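Local structure of endoglucanase family 5 (Clostridium acetobutylicum ATCC 824, 6PZ7) at residues A[95-100]-A[140-145]; A[109-114]-A[160-165]; A[226-231]-A[275-280]. The protein is a broad-specificity endoglucanase of glycoside hydrolase subfamily GH5_4, probably cleaving internal beta-1,4 linkages of cellulose and related plant polysaccharides. All blocks are in the same frame, centred on the assembly; numbering follows the deposited sequence. Where two conformers were deposited one is given.

Contact 1 is the core of the model: neighbouring parallel strands 95-99 and 139-142 in the wall of the eight-stranded barrel, fully buried and joined by backbone bonds and interlocking side chains. The centres of contacts 2 and 3 lie about 22 and 21 Å from the centre of the chain, and both are only partly buried. Contact 2 belongs with contact 1, because helix 111-132 connects its two strands; that helix here starts against the start of helix 161-180, held by carboxylates. Contact 3 shares no element with the others and ties the loops after strands 216-221 and 265-270 through a lysine and a phenylalanine, without carboxylates bridging the two segments.

Contact 1 of 3, residues A[95-100]-A[140-145]; sequences YAILNT and IFQTLN. Unlike the reference sequence in segment 140-145: Q142 (reference Glu).
Q142, where the reference sequence has Glu, pushes its CB into the notch between I97 and N99 on the neighbouring strand, 3.7 Å from I97 CG2 and equally close to N99 CB. Two residues earlier, on the same face, the fit is repeated with apolar groups: I140 lies across from the dip between Y95 and I97, its CD1 reaching CD2 of the Y95 ring at 3.9 Å while its CB is 4.3 Å from I97 CG1, a looser contact. These bumps face the interior of the barrel, where R57 and M191 crowd in beside them. On the outward face L98 CD2 comes to 4.3 Å from F141 CE1, and the phenyl ring goes on to meet W125 and I178.

Between the two faces runs a parallel ladder, with I140 N donating to A96 O, L98 N to I140 O and Q142 N to L98 O. Inside the barrel N99 and Q142 run side by side with their amide planes 70° apart. N99 ND2 donates to Q142 OE1 at 3.1 Å in the plane of its own amide, yet arrives above the acceptor's carbonyl plane; H101 is ND2's other partner, R57 binds the same OE1, and V60 N holds N99 OD1. Further along, T100 has its hydroxyl tucked between backbone N and carbonyl carbon (chi1 70°), from where OG1 donates to T143 O at 2.9 Å. Water 1 joins that hydroxyl to N145 N.

R57 also binds N145, probably the asparagine of the family's Asn-Glu-Pro signature at the end of the fourth strand. The chemistry thus shifts from apolar interlock at the N-terminal end of the strands to a braced network near the probable catalytic end, which fixes the N99 amide from both ends and probably steadies Q142 through OE1.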
loop_
_atom_site.group_PDB
_atom_site.type_symbol
_atom_site.label_atom_id
_atom_site.label_comp_id
_atom_site.label_asym_id
_atom_site.label_seq_id
_atom_site.Cartn_x
_atom_site.Cartn_y
_atom_site.Cartn_z
ATOM N N TYR A 95 -1.622 5.161 -12.539
ATOM C CA TYR A 95 -2.433 5.185 -11.329
ATOM C C TYR A 95 -1.589 5.641 -10.159
ATOM O O TYR A 95 -0.412 5.279 -10.056
ATOM C CB TYR A 95 -3.009 3.780 -11.021
ATOM C CG TYR A 95 -4.107 3.385 -11.964
ATOM C CD1 TYR A 95 -3.827 2.779 -13.193
ATOM C CD2 TYR A 95 -5.433 3.615 -11.646
ATOM C CE1 TYR A 95 -4.842 2.434 -14.067
ATOM C CE2 TYR A 95 -6.459 3.286 -12.520
ATOM C CZ TYR A 95 -6.155 2.721 -13.740
ATOM O OH TYR A 95 -7.212 2.416 -14.585
ATOM N N ALA A 96 -2.194 6.440 -9.272
ATOM C CA ALA A 96 -1.594 6.868 -8.020
ATOM C C ALA A 96 -2.468 6.334 -6.892
ATOM O O ALA A 96 -3.695 6.499 -6.934
ATOM C CB ALA A 96 -1.519 8.396 -7.933
ATOM N N ILE A 97 -1.863 5.713 -5.876
ATOM C CA ILE A 97 -2.556 5.312 -4.646
ATOM C C ILE A 97 -2.119 6.260 -3.548
ATOM O O ILE A 97 -0.922 6.355 -3.254
ATOM C CB ILE A 97 -2.257 3.846 -4.252
ATOM C CG1 ILE A 97 -2.664 2.849 -5.328
ATOM C CG2 ILE A 97 -2.971 3.535 -2.910
ATOM C CD1 ILE A 97 -2.015 1.480 -5.112
ATOM N N LEU A 98 -3.058 6.981 -2.951
ATOM C CA LEU A 98 -2.797 7.929 -1.873
ATOM C C LEU A 98 -3.418 7.370 -0.604
ATOM O O LEU A 98 -4.619 7.068 -0.596
ATOM C CB LEU A 98 -3.412 9.284 -2.228
ATOM C CG LEU A 98 -3.281 10.361 -1.171
ATOM C CD1 LEU A 98 -1.859 10.772 -0.933
ATOM C CD2 LEU A 98 -4.105 11.583 -1.516
ATOM N N ASN A 99 -2.630 7.259 0.464
ATOM C CA ASN A 99 -3.138 6.618 1.691
ATOM C C ASN A 99 -2.989 7.502 2.924
ATOM O O ASN A 99 -2.582 8.669 2.864
ATOM C CB ASN A 99 -2.518 5.233 1.911
ATOM C CG ASN A 99 -1.114 5.258 2.459
ATOM O OD1 ASN A 99 -0.571 6.311 2.760
ATOM N ND2 ASN A 99 -0.516 4.075 2.627
ATOM N N THR A 100 -3.381 6.924 4.083
ATOM C CA THR A 100 -2.769 7.249 5.363
ATOM C C THR A 100 -1.818 6.112 5.716
ATOM O O THR A 100 -2.055 4.959 5.348
ATOM C CB THR A 100 -3.793 7.459 6.487
ATOM O OG1 THR A 100 -4.440 6.218 6.857
ATOM C CG2 THR A 100 -4.868 8.484 6.124
ATOM N N ILE A 140 -6.547 6.667 -6.744
ATOM C CA ILE A 140 -7.190 5.725 -5.830
ATOM C C ILE A 140 -6.839 6.149 -4.412
ATOM O O ILE A 140 -5.676 6.506 -4.135
ATOM C CB ILE A 140 -6.643 4.308 -6.121
ATOM C CG1 ILE A 140 -7.066 3.870 -7.544
ATOM C CG2 ILE A 140 -7.105 3.304 -5.075
ATOM C CD1 ILE A 140 -6.380 2.622 -8.038
ATOM N N PHE A 141 -7.825 6.136 -3.511
ATOM C CA PHE A 141 -7.573 6.372 -2.099
ATOM C C PHE A 141 -7.449 5.033 -1.388
ATOM O O PHE A 141 -8.235 4.127 -1.650
ATOM C CB PHE A 141 -8.698 7.187 -1.431
ATOM C CG PHE A 141 -8.845 8.613 -1.900
ATOM C CD1 PHE A 141 -7.855 9.301 -2.547
ATOM C CD2 PHE A 141 -10.032 9.264 -1.666
ATOM C CE1 PHE A 141 -8.057 10.617 -2.966
ATOM C CE2 PHE A 141 -10.253 10.556 -2.101
ATOM C CZ PHE A 141 -9.259 11.255 -2.707
ATOM N N GLN A 142 -6.508 4.916 -0.455
ATOM C CA GLN A 142 -6.369 3.740 0.398
ATOM C C GLN A 142 -6.585 4.252 1.827
ATOM O O GLN A 142 -5.857 5.125 2.307
ATOM C CB GLN A 142 -4.999 3.129 0.199
ATOM C CG GLN A 142 -4.637 2.043 1.176
ATOM C CD GLN A 142 -3.163 1.659 1.080
ATOM O OE1 GLN A 142 -2.430 1.709 2.105
ATOM N NE2 GLN A 142 -2.728 1.293 -0.046
ATOM N N THR A 143 -7.609 3.747 2.495
ATOM C CA THR A 143 -8.072 4.371 3.738
ATOM C C THR A 143 -7.031 4.361 4.838
ATOM O O THR A 143 -6.844 5.370 5.533
ATOM C CB THR A 143 -9.352 3.664 4.202
ATOM O OG1 THR A 143 -9.065 2.282 4.328
ATOM C CG2 THR A 143 -10.518 3.903 3.251
ATOM N N LEU A 144 -6.369 3.214 5.013
ATOM C CA LEU A 144 -5.470 2.906 6.104
ATOM C C LEU A 144 -4.371 2.024 5.541
ATOM O O LEU A 144 -4.584 1.286 4.571
ATOM C CB LEU A 144 -6.201 2.144 7.208
ATOM C CG LEU A 144 -7.452 2.799 7.814
ATOM C CD1 LEU A 144 -8.193 1.813 8.675
ATOM C CD2 LEU A 144 -7.031 4.014 8.616
ATOM N N ASN A 145 -3.198 2.030 6.189
ATOM C CA ASN A 145 -2.057 1.228 5.734
ATOM C C ASN A 145 -2.060 -0.151 6.398
ATOM O O ASN A 145 -2.519 -1.136 5.809
ATOM C CB ASN A 145 -0.763 1.994 6.033
ATOM C CG ASN A 145 0.452 1.163 5.751
ATOM O OD1 ASN A 145 0.523 0.528 4.713
ATOM N ND2 ASN A 145 1.418 1.170 6.629
HETATM O O HOH W 1 -2.983 4.232 8.289
#

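Contact 2 of 3, residues A[109-114]-A[160-165]; sequences PTYNKE and TAESRD
Y111 lays one face of its ring against the aliphatic part of E162, whose CG stands 3.8 Å from the ring centroid in a CH-pi contact. The tyrosine has CG anti to its carbonyl carbon (chi1 -64°), which lays the ring along E162 toward D165. E162 has CG anti to its backbone N (chi1 166°) and an extended chain beyond, which carries the carboxylate past the ring to the start of helix 111-132. Ring and glutamate chain run antiparallel, with ring and carboxylate planes 20° apart. At the end of that reach, OE2 accepts from Y111 N at 2.8 Å through its anti lone pair and takes a second bond from water 2, which in turn accepts from N112 N.

The phenol oxygen goes the other way. Y111 OH donates to D165 OD2 at 2.7 Å, again on the anti lone pair; this carboxylate lies at the ring's edge and is turned steeply to it. T110 is the N-cap of the helix, its OG1 accepting from K113 N at 3.1 Å.

Two residues of helix 161-180 thus grip one tyrosine by backbone and hydroxyl. E162 supplements the threonine cap from outside, its negative charge probably favoured by the helix dipole. P109 O, by contrast, is buried 3.2 Å from S163 CB, with a CA-H...O contact from S163 but no hydrogen-bond partner in the model.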
loop_
_atom_site.group_PDB
_atom_site.type_symbol
_atom_site.label_atom_id
_atom_site.label_comp_id
_atom_site.label_asym_id
_atom_site.label_seq_id
_atom_site.Cartn_x
_atom_site.Cartn_y
_atom_site.Cartn_z
ATOM N N PRO A 109 -7.311 0.817 16.953
ATOM C CA PRO A 109 -8.501 -0.054 16.805
ATOM C C PRO A 109 -8.818 -0.862 18.058
ATOM O O PRO A 109 -8.683 -2.096 18.115
ATOM C CB PRO A 109 -8.129 -0.929 15.604
ATOM C CG PRO A 109 -6.646 -1.026 15.672
ATOM C CD PRO A 109 -6.206 0.386 16.084
ATOM N N THR A 110 -9.296 -0.159 19.092
ATOM C CA THR A 110 -9.907 -0.785 20.269
ATOM C C THR A 110 -11.277 -0.148 20.482
ATOM O O THR A 110 -11.512 0.995 20.088
ATOM C CB THR A 110 -9.064 -0.622 21.554
ATOM O OG1 THR A 110 -9.032 0.769 21.888
ATOM C CG2 THR A 110 -7.693 -1.196 21.409
ATOM N N TYR A 111 -12.171 -0.860 21.178
ATOM C CA TYR A 111 -13.464 -0.273 21.494
ATOM C C TYR A 111 -13.294 0.973 22.354
ATOM O O TYR A 111 -14.013 1.978 22.182
ATOM C CB TYR A 111 -14.370 -1.275 22.211
ATOM C CG TYR A 111 -14.739 -2.479 21.370
ATOM C CD1 TYR A 111 -15.246 -2.342 20.067
ATOM C CD2 TYR A 111 -14.570 -3.776 21.853
ATOM C CE1 TYR A 111 -15.620 -3.439 19.336
ATOM C CE2 TYR A 111 -14.908 -4.868 21.102
ATOM C CZ TYR A 111 -15.438 -4.714 19.847
ATOM O OH TYR A 111 -15.748 -5.806 19.093
ATOM N N ASN A 112 -12.315 0.965 23.240
ATOM C CA ASN A 112 -12.102 2.094 24.129
ATOM C C ASN A 112 -11.685 3.345 23.354
ATOM O O ASN A 112 -12.153 4.445 23.693
ATOM C CB ASN A 112 -11.041 1.706 25.142
ATOM C CG ASN A 112 -10.618 2.848 26.018
ATOM O OD1 ASN A 112 -9.429 3.233 26.000
ATOM N ND2 ASN A 112 -11.525 3.389 26.780
ATOM N N LYS A 113 -10.816 3.210 22.336
ATOM C CA LYS A 113 -10.319 4.360 21.577
ATOM C C LYS A 113 -11.131 4.649 20.326
ATOM O O LYS A 113 -10.864 5.677 19.655
ATOM C CB LYS A 113 -8.859 4.164 21.178
ATOM C CG LYS A 113 -7.897 3.998 22.356
ATOM C CD LYS A 113 -7.601 5.262 23.144
ATOM C CE LYS A 113 -6.374 5.033 24.042
ATOM N NZ LYS A 113 -6.135 6.141 25.025
ATOM N N GLU A 114 -12.129 3.824 20.015
ATOM C CA GLU A 114 -12.802 3.881 18.719
ATOM C C GLU A 114 -13.438 5.244 18.465
ATOM O O GLU A 114 -13.319 5.787 17.372
ATOM C CB GLU A 114 -13.849 2.775 18.645
ATOM C CG GLU A 114 -14.696 2.747 17.382
ATOM C CD GLU A 114 -15.873 1.820 17.533
ATOM O OE1 GLU A 114 -15.758 0.811 18.279
ATOM O OE2 GLU A 114 -16.933 2.121 16.940
ATOM N N THR A 160 -7.010 -9.264 16.883
ATOM C CA THR A 160 -8.002 -9.882 17.740
ATOM C C THR A 160 -9.384 -9.626 17.164
ATOM O O THR A 160 -9.565 -8.756 16.303
ATOM C CB THR A 160 -7.954 -9.337 19.189
ATOM O OG1 THR A 160 -8.332 -7.974 19.169
ATOM C CG2 THR A 160 -6.559 -9.518 19.803
ATOM N N ALA A 161 -10.370 -10.342 17.682
ATOM C CA ALA A 161 -11.732 -10.084 17.238
ATOM C C ALA A 161 -12.113 -8.627 17.470
ATOM O O ALA A 161 -12.720 -7.986 16.600
ATOM C CB ALA A 161 -12.678 -11.020 17.971
ATOM N N GLU A 162 -11.743 -8.060 18.617
ATOM C CA GLU A 162 -12.036 -6.646 18.894
ATOM C C GLU A 162 -11.424 -5.736 17.846
ATOM O O GLU A 162 -12.095 -4.882 17.285
ATOM C CB GLU A 162 -11.484 -6.281 20.281
ATOM C CG GLU A 162 -11.429 -4.778 20.525
ATOM C CD GLU A 162 -10.959 -4.361 21.901
ATOM O OE1 GLU A 162 -10.308 -5.195 22.617
ATOM O OE2 GLU A 162 -11.167 -3.235 22.301
ATOM N N SER A 163 -10.116 -5.877 17.595
ATOM C CA SER A 163 -9.472 -4.926 16.701
ATOM C C SER A 163 -9.924 -5.103 15.260
ATOM O O SER A 163 -10.048 -4.121 14.524
ATOM C CB SER A 163 -7.949 -4.976 16.857
ATOM O OG SER A 163 -7.411 -6.317 16.804
ATOM N N ARG A 164 -10.182 -6.349 14.840
ATOM C CA ARG A 164 -10.723 -6.570 13.490
ATOM C C ARG A 164 -12.086 -5.902 13.321
ATOM O O ARG A 164 -12.384 -5.299 12.278
ATOM C CB ARG A 164 -10.746 -8.063 13.173
ATOM C CG ARG A 164 -9.365 -8.669 13.049
ATOM C CD ARG A 164 -9.375 -10.085 12.559
ATOM N NE ARG A 164 -10.045 -11.045 13.443
ATOM C CZ ARG A 164 -9.458 -11.769 14.368
ATOM N NH1 ARG A 164 -8.163 -11.633 14.607
ATOM N NH2 ARG A 164 -10.175 -12.621 15.092
ATOM N N ASP A 165 -12.928 -5.988 14.359
ATOM C CA ASP A 165 -14.226 -5.313 14.343
ATOM C C ASP A 165 -14.050 -3.811 14.193
ATOM O O ASP A 165 -14.681 -3.180 13.330
ATOM C CB ASP A 165 -14.973 -5.687 15.632
ATOM C CG ASP A 165 -16.411 -5.251 15.659
ATOM O OD1 ASP A 165 -17.026 -4.937 14.599
ATOM O OD2 ASP A 165 -16.955 -5.212 16.786
HETATM O O HOH W 2 -11.379 -1.592 24.406
#

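Contact 3 of 3, residues A[226-231]-A[275-280]; sequences YSFAMD and KNNESS
The backbones stay apart here, F228 and K275 having the nearest CA atoms at 9.0 Å, and long side chains bridge the gap from the short helix 226-229 to the turn that leads into helix 278-294. K275 crosses first. CG lies anti to its carbonyl carbon (chi1 -61°) and the rest is fully extended, which delivers NZ to carbonyls in the last turn of the short helix and just after it. There it donates to F228 O and D231 O, each at 2.8 Å, the first from above the carbonyl plane and the second from closer to it; T235 O is a further acceptor. Three carbonyls thus share the ammonium group, while D231 pairs its own carboxylate with K233.

F228 reaches back the opposite way, its ring meeting N277 and S280 obliquely. CE2 lies 3.4 Å from N277 ND2 and 3.7 Å from S280 CB, with ring and amide planes 46° apart. N277 is held at both ends: OD1 accepts from K275 N at 2.9 Å, and ND2 donates to S236 O and to water 3, which sits over one face of the F228 ring and also donates to F228 O. W238 and L284 pack around the same ring.

By bridging F228 O and D231 O, K275 joins the loops that follow the sixth and seventh strands of this (beta/alpha)8 TIM barrel.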
loop_
_atom_site.group_PDB
_atom_site.type_symbol
_atom_site.label_atom_id
_atom_site.label_comp_id
_atom_site.label_asym_id
_atom_site.label_seq_id
_atom_site.Cartn_x
_atom_site.Cartn_y
_atom_site.Cartn_z
ATOM N N TYR A 226 8.621 -15.077 4.217
ATOM C CA TYR A 226 9.200 -14.197 5.223
ATOM C C TYR A 226 10.699 -14.394 5.407
ATOM O O TYR A 226 11.481 -13.424 5.455
ATOM C CB TYR A 226 8.472 -14.423 6.554
ATOM C CG TYR A 226 9.086 -13.679 7.720
ATOM C CD1 TYR A 226 9.997 -14.294 8.547
ATOM C CD2 TYR A 226 8.764 -12.347 7.959
ATOM C CE1 TYR A 226 10.576 -13.619 9.622
ATOM C CE2 TYR A 226 9.348 -11.651 9.025
ATOM C CZ TYR A 226 10.239 -12.301 9.838
ATOM O OH TYR A 226 10.804 -11.616 10.906
ATOM N N SER A 227 11.135 -15.636 5.559
ATOM C CA SER A 227 12.529 -15.856 5.908
ATOM C C SER A 227 13.472 -15.356 4.820
ATOM O O SER A 227 14.519 -14.769 5.119
ATOM C CB SER A 227 12.765 -17.343 6.208
ATOM O OG SER A 227 12.091 -17.725 7.408
ATOM N N PHE A 228 13.133 -15.599 3.566
ATOM C CA PHE A 228 13.932 -15.099 2.448
ATOM C C PHE A 228 13.771 -13.588 2.280
ATOM O O PHE A 228 14.745 -12.843 2.083
ATOM C CB PHE A 228 13.486 -15.792 1.163
ATOM C CG PHE A 228 14.140 -15.240 -0.080
ATOM C CD1 PHE A 228 13.508 -14.257 -0.850
ATOM C CD2 PHE A 228 15.402 -15.696 -0.466
ATOM C CE1 PHE A 228 14.110 -13.758 -1.966
ATOM C CE2 PHE A 228 16.003 -15.186 -1.589
ATOM C CZ PHE A 228 15.366 -14.205 -2.337
ATOM N N ALA A 229 12.533 -13.104 2.293
ATOM C CA ALA A 229 12.232 -11.770 1.794
ATOM C C ALA A 229 12.513 -10.700 2.834
ATOM O O ALA A 229 12.990 -9.602 2.484
ATOM C CB ALA A 229 10.768 -11.720 1.368
ATOM N N MET A 230 12.153 -10.934 4.101
ATOM C CA MET A 230 12.254 -9.927 5.150
ATOM C C MET A 230 13.364 -10.160 6.154
ATOM O O MET A 230 13.943 -9.200 6.646
ATOM C CB MET A 230 10.949 -9.804 5.956
ATOM C CG MET A 230 9.705 -9.447 5.203
ATOM S SD MET A 230 8.358 -8.900 6.290
ATOM C CE MET A 230 8.595 -7.158 6.303
ATOM N N ASP A 231 13.619 -11.407 6.514
ATOM C CA ASP A 231 14.475 -11.703 7.663
ATOM C C ASP A 231 15.944 -11.612 7.287
ATOM O O ASP A 231 16.414 -12.414 6.470
ATOM C CB ASP A 231 14.150 -13.107 8.193
ATOM C CG ASP A 231 14.843 -13.426 9.503
ATOM O OD1 ASP A 231 15.667 -12.622 9.970
ATOM O OD2 ASP A 231 14.545 -14.519 10.040
ATOM N N LYS A 275 20.309 -9.386 -0.152
ATOM C CA LYS A 275 21.258 -10.311 0.454
ATOM C C LYS A 275 22.312 -10.719 -0.571
ATOM O O LYS A 275 22.746 -11.877 -0.622
ATOM C CB LYS A 275 20.560 -11.540 1.019
ATOM C CG LYS A 275 19.539 -11.269 2.128
ATOM C CD LYS A 275 18.765 -12.546 2.495
ATOM C CE LYS A 275 17.870 -12.305 3.702
ATOM N NZ LYS A 275 16.858 -13.399 3.866
ATOM N N ASN A 276 22.731 -9.797 -1.428
ATOM C CA ASN A 276 23.689 -10.086 -2.495
ATOM C C ASN A 276 23.228 -11.269 -3.336
ATOM O O ASN A 276 24.006 -12.188 -3.652
ATOM C CB ASN A 276 25.099 -10.362 -1.943
ATOM C CG ASN A 276 25.864 -9.122 -1.624
ATOM O OD1 ASN A 276 25.845 -8.161 -2.381
ATOM N ND2 ASN A 276 26.558 -9.133 -0.490
ATOM N N ASN A 277 21.956 -11.250 -3.707
ATOM C CA ASN A 277 21.265 -12.444 -4.188
ATOM C C ASN A 277 20.245 -12.067 -5.254
ATOM O O ASN A 277 19.111 -12.553 -5.254
ATOM C CB ASN A 277 20.610 -13.212 -3.033
ATOM C CG ASN A 277 19.545 -12.391 -2.327
ATOM O OD1 ASN A 277 19.573 -11.161 -2.317
ATOM N ND2 ASN A 277 18.622 -13.079 -1.672
ATOM N N GLU A 278 20.637 -11.191 -6.179
ATOM C CA GLU A 278 19.681 -10.664 -7.160
ATOM C C GLU A 278 18.986 -11.773 -7.934
ATOM O O GLU A 278 17.786 -11.661 -8.225
ATOM C CB GLU A 278 20.351 -9.677 -8.139
ATOM C CG GLU A 278 19.294 -9.053 -9.097
ATOM C CD GLU A 278 19.867 -8.073 -10.071
ATOM O OE1 GLU A 278 21.114 -7.928 -10.137
ATOM O OE2 GLU A 278 19.086 -7.445 -10.781
ATOM N N SER A 279 19.700 -12.847 -8.286
ATOM C CA SER A 279 19.087 -13.906 -9.078
ATOM C C SER A 279 17.919 -14.546 -8.341
ATOM O O SER A 279 16.862 -14.801 -8.925
ATOM C CB SER A 279 20.141 -14.961 -9.403
ATOM O OG SER A 279 21.215 -14.378 -10.096
ATOM N N SER A 280 18.117 -14.869 -7.069
ATOM C CA SER A 280 17.018 -15.435 -6.282
ATOM C C SER A 280 15.873 -14.448 -6.137
ATOM O O SER A 280 14.699 -14.832 -6.179
ATOM C CB SER A 280 17.518 -15.836 -4.887
ATOM O OG SER A 280 18.252 -17.061 -4.918
HETATM O O HOH W 3 16.483 -11.693 -0.104
#